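Local coordinates for protein deoxyribodipyrimidine photo-lyase (Oryza sativa Japonica Group, PDB 3UMV) that uses light energy and a bound flavin cofactor to split UV-induced cyclobutane pyrimidine dimers in DNA back into separate pyrimidines, at residues H169-V174 against K194-Y199; A179-S184 against G342-A347; Y183-F188 against L320-E325. One frame throughout, in Å; residues are numbered along the deposited sequence. Where two conformers were deposited one is given.

Interaction 1: H169-V174 against K194-Y199; sequences HNVVPV and KVMDEY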
loop_
_atom_site.group_PDB
_atom_site.type_symbol
_atom_site.label_atom_id
_atom_site.label_comp_id
_atom_site.label_asym_id
_atom_site.label_seq_id
_atom_site.Cartn_x
_atom_site.Cartn_y
_atom_site.Cartn_z
ATOM N N HIS A 169 0.043 5.521 8.714
ATOM C CA HIS A 169 0.548 4.363 7.970
ATOM C C HIS A 169 2.018 4.055 8.265
ATOM O O HIS A 169 2.443 2.901 8.239
ATOM C CB HIS A 169 0.383 4.592 6.468
ATOM C CG HIS A 169 0.129 3.338 5.692
ATOM N ND1 HIS A 169 -1.105 2.717 5.661
ATOM C CD2 HIS A 169 0.942 2.603 4.901
ATOM C CE1 HIS A 169 -1.036 1.646 4.887
ATOM N NE2 HIS A 169 0.195 1.558 4.411
ATOM N N ASN A 170 2.803 5.086 8.535
ATOM C CA ASN A 170 4.227 4.904 8.727
ATOM C C ASN A 170 4.572 4.932 10.220
ATOM O O ASN A 170 3.917 5.630 10.987
ATOM C CB ASN A 170 4.997 6.006 8.007
ATOM C CG ASN A 170 4.852 5.927 6.498
ATOM O OD1 ASN A 170 5.169 4.901 5.894
ATOM N ND2 ASN A 170 4.328 6.993 5.884
ATOM N N VAL A 171 5.596 4.176 10.619
ATOM C CA VAL A 171 6.082 4.215 11.997
ATOM C C VAL A 171 6.634 5.594 12.294
ATOM O O VAL A 171 6.296 6.202 13.312
ATOM C CB VAL A 171 7.195 3.160 12.268
ATOM C CG1 VAL A 171 7.647 3.234 13.715
ATOM C CG2 VAL A 171 6.682 1.759 11.946
ATOM N N VAL A 172 7.506 6.077 11.415
ATOM C CA VAL A 172 8.038 7.421 11.558
ATOM C C VAL A 172 7.288 8.299 10.562
ATOM O O VAL A 172 7.253 7.997 9.367
ATOM C CB VAL A 172 9.559 7.462 11.264
ATOM C CG1 VAL A 172 10.112 8.870 11.481
ATOM C CG2 VAL A 172 10.324 6.462 12.152
ATOM N N PRO A 173 6.667 9.385 11.038
ATOM C CA PRO A 173 5.889 10.242 10.132
ATOM C C PRO A 173 6.683 10.640 8.901
ATOM O O PRO A 173 7.868 10.976 9.019
ATOM C CB PRO A 173 5.590 11.464 11.001
ATOM C CG PRO A 173 5.575 10.926 12.394
ATOM C CD PRO A 173 6.586 9.826 12.443
ATOM N N VAL A 174 6.045 10.581 7.732
ATOM C CA VAL A 174 6.738 10.818 6.466
ATOM C C VAL A 174 7.466 12.179 6.403
ATOM O O VAL A 174 8.573 12.270 5.860
ATOM C CB VAL A 174 5.771 10.682 5.269
ATOM C CG1 VAL A 174 4.663 11.764 5.339
ATOM C CG2 VAL A 174 6.547 10.780 3.960
ATOM N N LYS A 194 17.736 6.655 14.104
ATOM C CA LYS A 194 17.948 7.618 15.188
ATOM C C LYS A 194 16.698 7.940 16.013
ATOM O O LYS A 194 16.795 8.287 17.197
ATOM C CB LYS A 194 18.511 8.919 14.631
ATOM C CG LYS A 194 19.932 8.807 14.112
ATOM C CD LYS A 194 20.364 10.124 13.503
ATOM C CE LYS A 194 21.773 10.057 12.965
ATOM N NZ LYS A 194 22.144 11.359 12.352
ATOM N N VAL A 195 15.532 7.854 15.387
ATOM C CA VAL A 195 14.289 8.205 16.049
ATOM C C VAL A 195 13.358 7.005 16.175
ATOM O O VAL A 195 12.197 7.151 16.555
ATOM C CB VAL A 195 13.548 9.333 15.293
ATOM C CG1 VAL A 195 14.371 10.608 15.285
ATOM C CG2 VAL A 195 13.232 8.909 13.875
ATOM N N MET A 196 13.863 5.819 15.863
ATOM C CA MET A 196 13.018 4.635 15.875
ATOM C C MET A 196 12.466 4.369 17.267
ATOM O O MET A 196 11.287 4.058 17.410
ATOM C CB MET A 196 13.760 3.407 15.344
ATOM C CG MET A 196 12.847 2.215 15.048
ATOM S SD MET A 196 11.597 2.505 13.751
ATOM C CE MET A 196 12.595 3.128 12.404
ATOM N N ASP A 197 13.305 4.515 18.295
ATOM C CA ASP A 197 12.854 4.276 19.666
ATOM C C ASP A 197 11.740 5.246 20.088
ATOM O O ASP A 197 10.869 4.903 20.884
ATOM C CB ASP A 197 14.032 4.332 20.652
ATOM C CG ASP A 197 14.954 3.131 20.535
ATOM O OD1 ASP A 197 14.524 2.093 19.978
ATOM O OD2 ASP A 197 16.109 3.223 21.010
ATOM N N GLU A 198 11.752 6.445 19.518
ATOM C CA GLU A 198 10.735 7.442 19.809
ATOM C C GLU A 198 9.368 7.152 19.180
ATOM O O GLU A 198 8.339 7.569 19.719
ATOM C CB GLU A 198 11.223 8.833 19.386
ATOM C CG GLU A 198 10.205 9.942 19.582
ATOM C CD GLU A 198 10.787 11.327 19.347
ATOM O OE1 GLU A 198 11.935 11.425 18.863
ATOM O OE2 GLU A 198 10.089 12.321 19.646
ATOM N N TYR A 199 9.352 6.449 18.047
ATOM C CA TYR A 199 8.104 6.233 17.298
ATOM C C TYR A 199 7.572 4.803 17.297
ATOM O O TYR A 199 6.358 4.585 17.144
ATOM C CB TYR A 199 8.261 6.725 15.855
ATOM C CG TYR A 199 8.418 8.219 15.788
ATOM C CD1 TYR A 199 7.322 9.046 15.917
ATOM C CD2 TYR A 199 9.667 8.801 15.621
ATOM C CE1 TYR A 199 7.445 10.404 15.876
ATOM C CE2 TYR A 199 9.806 10.182 15.572
ATOM C CZ TYR A 199 8.680 10.974 15.692
ATOM O OH TYR A 199 8.781 12.341 15.652
#

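Interaction 2: A179-S184 against G342-A347; sequences AKMEYS and GAWEWA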
loop_
_atom_site.group_PDB
_atom_site.type_symbol
_atom_site.label_atom_id
_atom_site.label_comp_id
_atom_site.label_asym_id
_atom_site.label_seq_id
_atom_site.Cartn_x
_atom_site.Cartn_y
_atom_site.Cartn_z
ATOM N N ALA A 179 13.544 15.228 5.498
ATOM C CA ALA A 179 13.044 16.458 4.911
ATOM C C ALA A 179 13.165 16.420 3.392
ATOM O O ALA A 179 12.758 17.363 2.709
ATOM C CB ALA A 179 13.801 17.668 5.478
ATOM N N LYS A 180 13.724 15.336 2.860
ATOM C CA LYS A 180 13.925 15.248 1.414
ATOM C C LYS A 180 13.823 13.812 0.908
ATOM O O LYS A 180 13.811 12.881 1.700
ATOM C CB LYS A 180 15.265 15.866 1.013
ATOM C CG LYS A 180 16.487 15.139 1.548
ATOM C CD LYS A 180 17.753 15.705 0.928
ATOM C CE LYS A 180 18.877 14.685 0.936
ATOM N NZ LYS A 180 19.044 14.059 2.272
ATOM N N MET A 181 13.723 13.646 -0.408
ATOM C CA MET A 181 13.746 12.310 -0.982
ATOM C C MET A 181 15.145 11.735 -0.781
ATOM O O MET A 181 16.146 12.385 -1.079
ATOM C CB MET A 181 13.352 12.328 -2.470
ATOM C CG MET A 181 14.367 12.931 -3.406
ATOM S SD MET A 181 13.892 12.781 -5.158
ATOM C CE MET A 181 13.068 14.355 -5.380
ATOM N N GLU A 182 15.221 10.529 -0.233
ATOM C CA GLU A 182 16.508 9.913 0.062
ATOM C C GLU A 182 17.036 9.073 -1.096
ATOM O O GLU A 182 16.256 8.494 -1.850
ATOM C CB GLU A 182 16.391 9.051 1.317
ATOM C CG GLU A 182 16.184 9.850 2.595
ATOM C CD GLU A 182 17.376 10.697 2.929
ATOM O OE1 GLU A 182 17.177 11.812 3.456
ATOM O OE2 GLU A 182 18.512 10.235 2.676
ATOM N N TYR A 183 18.356 9.003 -1.231
ATOM C CA TYR A 183 18.953 8.225 -2.319
ATOM C C TYR A 183 18.649 6.718 -2.231
ATOM O O TYR A 183 18.353 6.071 -3.242
ATOM C CB TYR A 183 20.469 8.455 -2.403
ATOM C CG TYR A 183 21.061 7.681 -3.544
ATOM C CD1 TYR A 183 21.610 6.418 -3.345
ATOM C CD2 TYR A 183 21.020 8.185 -4.836
ATOM C CE1 TYR A 183 22.120 5.694 -4.404
ATOM C CE2 TYR A 183 21.528 7.469 -5.898
ATOM C CZ TYR A 183 22.069 6.224 -5.684
ATOM O OH TYR A 183 22.575 5.510 -6.752
ATOM N N SER A 184 18.712 6.164 -1.028
ATOM C CA SER A 184 18.595 4.722 -0.850
ATOM C C SER A 184 18.154 4.306 0.552
ATOM O O SER A 184 17.994 5.145 1.460
ATOM C CB SER A 184 19.932 4.058 -1.142
ATOM O OG SER A 184 20.876 4.444 -0.145
ATOM N N GLY A 342 11.358 10.925 -12.802
ATOM C CA GLY A 342 11.483 10.817 -11.365
ATOM C C GLY A 342 12.711 10.037 -10.921
ATOM O O GLY A 342 13.057 10.044 -9.733
ATOM N N ALA A 343 13.367 9.349 -11.855
ATOM C CA ALA A 343 14.619 8.649 -11.525
ATOM C C ALA A 343 15.792 9.614 -11.299
ATOM O O ALA A 343 15.741 10.786 -11.668
ATOM C CB ALA A 343 14.982 7.601 -12.595
ATOM N N TRP A 344 16.856 9.109 -10.679
ATOM C CA TRP A 344 18.048 9.915 -10.430
ATOM C C TRP A 344 18.793 10.206 -11.740
ATOM O O TRP A 344 18.691 9.433 -12.689
ATOM C CB TRP A 344 18.960 9.214 -9.416
ATOM C CG TRP A 344 18.982 9.860 -8.044
ATOM C CD1 TRP A 344 20.007 10.580 -7.498
ATOM C CD2 TRP A 344 17.945 9.828 -7.051
ATOM N NE1 TRP A 344 19.668 11.002 -6.235
ATOM C CE2 TRP A 344 18.410 10.552 -5.939
ATOM C CE3 TRP A 344 16.677 9.250 -6.995
ATOM C CZ2 TRP A 344 17.648 10.718 -4.781
ATOM C CZ3 TRP A 344 15.915 9.423 -5.850
ATOM C CH2 TRP A 344 16.402 10.148 -4.758
ATOM N N GLU A 345 19.543 11.306 -11.794
ATOM C CA GLU A 345 20.212 11.709 -13.041
ATOM C C GLU A 345 21.143 10.640 -13.633
ATOM O O GLU A 345 21.177 10.453 -14.851
ATOM C CB GLU A 345 20.961 13.037 -12.860
ATOM C CG GLU A 345 21.394 13.655 -14.164
ATOM C CD GLU A 345 22.190 14.932 -13.973
ATOM O OE1 GLU A 345 22.414 15.645 -14.973
ATOM O OE2 GLU A 345 22.597 15.221 -12.831
ATOM N N TRP A 346 21.872 9.914 -12.789
ATOM C CA TRP A 346 22.801 8.915 -13.302
ATOM C C TRP A 346 22.036 7.860 -14.091
ATOM O O TRP A 346 22.510 7.378 -15.111
ATOM C CB TRP A 346 23.592 8.255 -12.172
ATOM C CG TRP A 346 22.806 7.261 -11.352
ATOM C CD1 TRP A 346 22.127 7.512 -10.200
ATOM C CD2 TRP A 346 22.634 5.859 -11.623
ATOM N NE1 TRP A 346 21.534 6.359 -9.737
ATOM C CE2 TRP A 346 21.828 5.334 -10.593
ATOM C CE3 TRP A 346 23.074 5.002 -12.641
ATOM C CZ2 TRP A 346 21.459 3.996 -10.541
ATOM C CZ3 TRP A 346 22.704 3.666 -12.591
ATOM C CH2 TRP A 346 21.898 3.181 -11.543
ATOM N N ALA A 347 20.858 7.502 -13.586
ATOM C CA ALA A 347 20.048 6.436 -14.172
ATOM C C ALA A 347 19.382 6.920 -15.451
ATOM O O ALA A 347 19.325 6.208 -16.462
ATOM C CB ALA A 347 19.018 5.950 -13.185
#

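Interaction 3: Y183-F188 against L320-E325; sequences YSAKTF and LVVRRE. With FAD (flavin-adenine dinucleotide), chain I.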
loop_
_atom_site.group_PDB
_atom_site.type_symbol
_atom_site.label_atom_id
_atom_site.label_comp_id
_atom_site.label_asym_id
_atom_site.label_seq_id
_atom_site.Cartn_x
_atom_site.Cartn_y
_atom_site.Cartn_z
ATOM N N TYR A 183 18.356 9.003 -1.231
ATOM C CA TYR A 183 18.953 8.225 -2.319
ATOM C C TYR A 183 18.649 6.718 -2.231
ATOM O O TYR A 183 18.353 6.071 -3.242
ATOM C CB TYR A 183 20.469 8.455 -2.403
ATOM C CG TYR A 183 21.061 7.681 -3.544
ATOM C CD1 TYR A 183 21.610 6.418 -3.345
ATOM C CD2 TYR A 183 21.020 8.185 -4.836
ATOM C CE1 TYR A 183 22.120 5.694 -4.404
ATOM C CE2 TYR A 183 21.528 7.469 -5.898
ATOM C CZ TYR A 183 22.069 6.224 -5.684
ATOM O OH TYR A 183 22.575 5.510 -6.752
ATOM N N SER A 184 18.712 6.164 -1.028
ATOM C CA SER A 184 18.595 4.722 -0.850
ATOM C C SER A 184 18.154 4.306 0.552
ATOM O O SER A 184 17.994 5.145 1.460
ATOM C CB SER A 184 19.932 4.058 -1.142
ATOM O OG SER A 184 20.876 4.444 -0.145
ATOM N N ALA A 185 17.994 2.997 0.731
ATOM C CA ALA A 185 17.655 2.444 2.034
ATOM C C ALA A 185 18.731 2.790 3.042
ATOM O O ALA A 185 18.431 3.111 4.182
ATOM C CB ALA A 185 17.474 0.941 1.950
ATOM N N LYS A 186 19.990 2.726 2.628
ATOM C CA LYS A 186 21.070 3.047 3.555
ATOM C C LYS A 186 20.930 4.451 4.136
ATOM O O LYS A 186 20.976 4.643 5.364
ATOM C CB LYS A 186 22.427 2.881 2.882
ATOM C CG LYS A 186 23.596 2.982 3.863
ATOM C CD LYS A 186 24.041 4.408 4.094
ATOM C CE LYS A 186 25.119 4.464 5.168
ATOM N NZ LYS A 186 25.939 5.705 5.078
ATOM N N THR A 187 20.761 5.438 3.269
ATOM C CA THR A 187 20.700 6.822 3.733
ATOM C C THR A 187 19.405 7.096 4.491
ATOM O O THR A 187 19.381 7.863 5.446
ATOM C CB THR A 187 20.901 7.837 2.577
ATOM O OG1 THR A 187 19.782 7.800 1.689
ATOM C CG2 THR A 187 22.173 7.509 1.794
ATOM N N PHE A 188 18.331 6.443 4.070
ATOM C CA PHE A 188 17.065 6.558 4.769
ATOM C C PHE A 188 17.147 5.906 6.159
ATOM O O PHE A 188 16.705 6.483 7.155
ATOM C CB PHE A 188 15.948 5.929 3.940
ATOM C CG PHE A 188 14.589 6.140 4.522
ATOM C CD1 PHE A 188 13.997 7.387 4.475
ATOM C CD2 PHE A 188 13.904 5.095 5.125
ATOM C CE1 PHE A 188 12.736 7.597 5.013
ATOM C CE2 PHE A 188 12.645 5.298 5.659
ATOM C CZ PHE A 188 12.063 6.552 5.603
ATOM N N LEU A 320 10.011 -4.350 6.192
ATOM C CA LEU A 320 8.734 -3.852 6.669
ATOM C C LEU A 320 8.735 -2.350 6.983
ATOM O O LEU A 320 7.735 -1.676 6.748
ATOM C CB LEU A 320 8.307 -4.628 7.920
ATOM C CG LEU A 320 7.058 -4.111 8.633
ATOM C CD1 LEU A 320 5.836 -4.431 7.809
ATOM C CD2 LEU A 320 6.953 -4.749 10.009
ATOM N N VAL A 321 9.835 -1.837 7.537
ATOM C CA VAL A 321 9.897 -0.447 7.978
ATOM C C VAL A 321 10.746 0.403 7.053
ATOM O O VAL A 321 10.255 1.343 6.431
ATOM C CB VAL A 321 10.404 -0.324 9.430
ATOM C CG1 VAL A 321 10.595 1.150 9.823
ATOM C CG2 VAL A 321 9.437 -1.034 10.378
ATOM N N VAL A 322 12.023 0.075 6.935
ATOM C CA VAL A 322 12.894 0.899 6.119
ATOM C C VAL A 322 12.507 0.954 4.633
ATOM O O VAL A 322 12.343 2.032 4.073
ATOM C CB VAL A 322 14.372 0.511 6.287
ATOM C CG1 VAL A 322 15.198 1.147 5.199
ATOM C CG2 VAL A 322 14.858 0.982 7.652
ATOM N N ARG A 323 12.366 -0.203 4.002
ATOM C CA ARG A 323 12.070 -0.214 2.576
ATOM C C ARG A 323 10.681 0.359 2.293
ATOM O O ARG A 323 10.532 1.248 1.448
ATOM C CB ARG A 323 12.228 -1.617 1.993
ATOM C CG ARG A 323 13.646 -2.158 2.080
ATOM C CD ARG A 323 14.061 -2.780 0.750
ATOM N NE ARG A 323 14.171 -1.771 -0.301
ATOM C CZ ARG A 323 15.322 -1.243 -0.704
ATOM N NH1 ARG A 323 15.342 -0.326 -1.664
ATOM N NH2 ARG A 323 16.457 -1.645 -0.145
ATOM N N ARG A 324 9.673 -0.132 3.007
ATOM C CA ARG A 324 8.303 0.297 2.749
ATOM C C ARG A 324 8.203 1.806 2.958
ATOM O O ARG A 324 7.652 2.523 2.120
ATOM C CB ARG A 324 7.303 -0.422 3.652
ATOM C CG ARG A 324 5.862 0.065 3.446
ATOM C CD ARG A 324 4.917 -0.628 4.404
ATOM N NE ARG A 324 5.458 -0.525 5.753
ATOM C CZ ARG A 324 5.341 0.530 6.550
ATOM N NH1 ARG A 324 4.637 1.604 6.178
ATOM N NH2 ARG A 324 5.920 0.500 7.747
ATOM N N GLU A 325 8.750 2.287 4.067
ATOM C CA GLU A 325 8.672 3.713 4.352
ATOM C C GLU A 325 9.520 4.572 3.418
ATOM O O GLU A 325 9.197 5.740 3.179
ATOM C CB GLU A 325 8.885 3.989 5.852
ATOM C CG GLU A 325 7.723 3.403 6.643
ATOM C CD GLU A 325 7.747 3.632 8.149
ATOM O OE1 GLU A 325 8.383 4.594 8.638
ATOM O OE2 GLU A 325 7.066 2.836 8.833
HETATM P PA FAD I . 7.643 -9.824 2.846
HETATM O O1A FAD I . 8.977 -10.270 2.328
HETATM O O2A FAD I . 7.070 -10.697 3.929
HETATM O O5B FAD I . 7.782 -8.308 3.338
HETATM C C5B FAD I . 7.028 -7.798 4.416
HETATM C C4B FAD I . 6.625 -6.348 4.130
HETATM O O4B FAD I . 7.754 -5.516 3.909
HETATM C C3B FAD I . 5.809 -6.228 2.858
HETATM O O3B FAD I . 4.449 -6.511 3.087
HETATM C C2B FAD I . 6.020 -4.784 2.511
HETATM O O2B FAD I . 5.235 -3.972 3.365
HETATM C C1B FAD I . 7.461 -4.576 2.899
HETATM N N9A FAD I . 8.351 -4.767 1.742
HETATM C C8A FAD I . 9.000 -5.912 1.361
HETATM N N7A FAD I . 9.717 -5.628 0.249
HETATM C C5A FAD I . 9.517 -4.323 -0.089
HETATM C C6A FAD I . 9.987 -3.492 -1.114
HETATM N N6A FAD I . 10.901 -3.901 -1.993
HETATM N N1A FAD I . 9.586 -2.175 -1.167
HETATM C C2A FAD I . 8.733 -1.678 -0.209
HETATM N N3A FAD I . 8.267 -2.496 0.796
HETATM C C4A FAD I . 8.666 -3.786 0.857
HETATM N N1 FAD I . 4.942 -3.966 -2.858
HETATM C C2 FAD I . 3.648 -3.626 -2.593
HETATM O O2 FAD I . 3.307 -3.556 -1.412
HETATM N N3 FAD I . 2.768 -3.346 -3.624
HETATM C C4 FAD I . 3.182 -3.425 -4.942
HETATM O O4 FAD I . 2.392 -3.180 -5.860
HETATM C C4X FAD I . 4.505 -3.761 -5.201
HETATM N N5 FAD I . 4.975 -3.869 -6.489
HETATM C C5X FAD I . 6.299 -4.185 -6.727
HETATM C C6 FAD I . 6.776 -4.260 -8.043
HETATM C C7 FAD I . 8.114 -4.584 -8.287
HETATM C C7M FAD I . 8.605 -4.645 -9.710
HETATM C C8 FAD I . 8.964 -4.841 -7.207
HETATM C C8M FAD I . 10.407 -5.198 -7.405
HETATM C C9 FAD I . 8.476 -4.775 -5.913
HETATM C C9A FAD I . 7.155 -4.446 -5.673
HETATM N N10 FAD I . 6.679 -4.387 -4.379
HETATM C C10 FAD I . 5.368 -4.037 -4.161
HETATM C "C1'" FAD I . 7.572 -4.669 -3.179
HETATM C "C2'" FAD I . 7.580 -6.163 -2.726
HETATM O "O2'" FAD I . 7.779 -7.102 -3.790
HETATM C "C3'" FAD I . 6.317 -6.591 -1.956
HETATM O "O3'" FAD I . 6.064 -5.666 -0.932
HETATM C "C4'" FAD I . 6.430 -7.983 -1.330
HETATM O "O4'" FAD I . 6.680 -8.943 -2.340
HETATM C "C5'" FAD I . 5.129 -8.277 -0.586
HETATM O "O5'" FAD I . 4.970 -9.614 -0.176
HETATM P P FAD I . 5.054 -9.968 1.387
HETATM O O1P FAD I . 4.138 -9.067 2.193
HETATM O O2P FAD I . 4.751 -11.431 1.581
HETATM O O3P FAD I . 6.627 -9.670 1.583
HETATM O O HOH W 1 17.800 0.883 -1.309
#

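Interaction 1: H169-V174 against K194-Y199
V171 meets the short helix 196-199 with both backbone and side chain: its O lies 3.3 Å from Y199 CB, while its CG1 approaches M196 SD at 4.0 Å. No hydrogen bond joins the two segments; R25, outside both, donates NH2 to V171 O and NH1 to Y199 O. V172 follows, the residue whose CA lies nearest to that of Y199, and its two methyls divide the work. CG1 touches V195 CG2 at 3.9 Å and, more loosely, the Y199 ring at CD2. CG2 meets M196 CE at 4.0 Å, a meeting made possible because the methionine chain bends twice (chi2 62°, chi3 52°) and brings its methyl round to the valine. P173 then sets CD over one face of the Y199 ring, 3.9 Å from its centroid and 24° off the normal, a CH-pi contact; E198 CG lies over the opposite face. Putting an alanine at Y199 would remove the ring, probably leaving P173 CD without its aromatic partner and opening a gap beside V172 CG1. With only carbon and sulfur meeting between the side chains, van der Waals contact carries this buried interface, and the loop after strand 162-166 is fixed against the helix by fit, with R25 tying the two carbonyls together.

Interaction 2: A179-S184 against G342-A347
The backbones stay well apart, the nearest CA atoms being those of Y183 and W344 at 8.3 Å, so that side chains must bridge the interval. W344 does most of this. A chi1 of -178° swings the Y183 ring away from its own backbone N and out to the indole, where its CD2 edge turns onto the five-membered ring: the centroids are 4.9 Å apart, the planes stand at 87°, and CD2 comes to 3.4 Å from W344 NE1. This is a T-shaped pair in which tyrosine supplies the edge and tryptophan the face. On the other side of the indole plane lies M181, whose SD is 3.7 Å from W344 CH2 and 4.4 Å from the six-membered ring centroid; at 40° off the normal, the sulfur approaches obliquely rather than squarely. E182 O also comes near CH2, at 3.3 Å, leaving the benzo end of the indole held between the backbone and the methionine. W346 adds its NE1 at the edge of the Y183 ring, near the ring plane, and the tyrosine OH has a weak hydrogen bond to D446 O. The E182 carboxylate belongs elsewhere: OE1 is hydrogen-bonded to S178 OG and pairs with K180 and K191, while OE2 bonds T187 OG1. An oblique Met-aromatic contact on one side of the indole plane and an edge-to-face pair on the other thus join the connection leading into helix 185-193 to the start of helix 345-353 in the helical, FAD-binding part of the photolyase fold.

Interaction 3: Y183-F188 against L320-E325
Water 1 accepts two hydrogen bonds across the contact, from A185 N at 2.9 Å and from R323 NH1 at 2.8 Å. R323 was deposited in two conformers, so the bridge is established only for the one described, where bends at chi2 and chi3 bring the guanidinium back to the alanine and NH2 lies 3.5 Å from A185 CB. The water thereby serves an NH in the first turn of helix 185-193, just after the N-cap S184. Beside it, V322 CG1 fits against A185 CB at 4.0 Å. F188 lays its ring against helix 310-333, with CD2 3.6 Å from V322 O and CE2 close to E325 CB. Helix 185-193 thus packs on one side of helix 310-333, whose other side lines the FAD pocket of this class II photolyase: R324 CA lies 3.4 Å from FAD N3A, and the R324 CD approaches O2B of the adenosine ribose. A wider pi-type turn at 320-323 accompanies this cofactor surface. There R324 doubles back onto L320 O, NE donating at 2.7 Å almost in line with the carbonyl (168°) and NH2 adding a weak second bond. The same NH2 forms a salt bridge with E325 OE2, using the anti lone pair of that oxygen, and E325 in turn accepts from V171 N through OE2 and V172 N through OE1.

Overall arrangement
Interactions 1 and 3 are buried, whereas interaction 2 lies at the surface, its centre about 21 Å from that of the chain. Helix 310-333 is common to all three: it supplies one side of interaction 3, E325 ties it to the loop at 169-174, and its Y333 and F330 touch M181 and W344 of interaction 2. Interactions 2 and 3 also share Y183 and S184. The chemistry changes with position: interaction 1 packs aliphatic and methionine side chains with one CH-pi contact, interaction 2 turns on an aromatic pair and an oblique Met-aromatic contact, and interaction 3 combines small apolar packing with a water bridge next to the charged cofactor-binding surface. Interactions 1 and 2 do not touch.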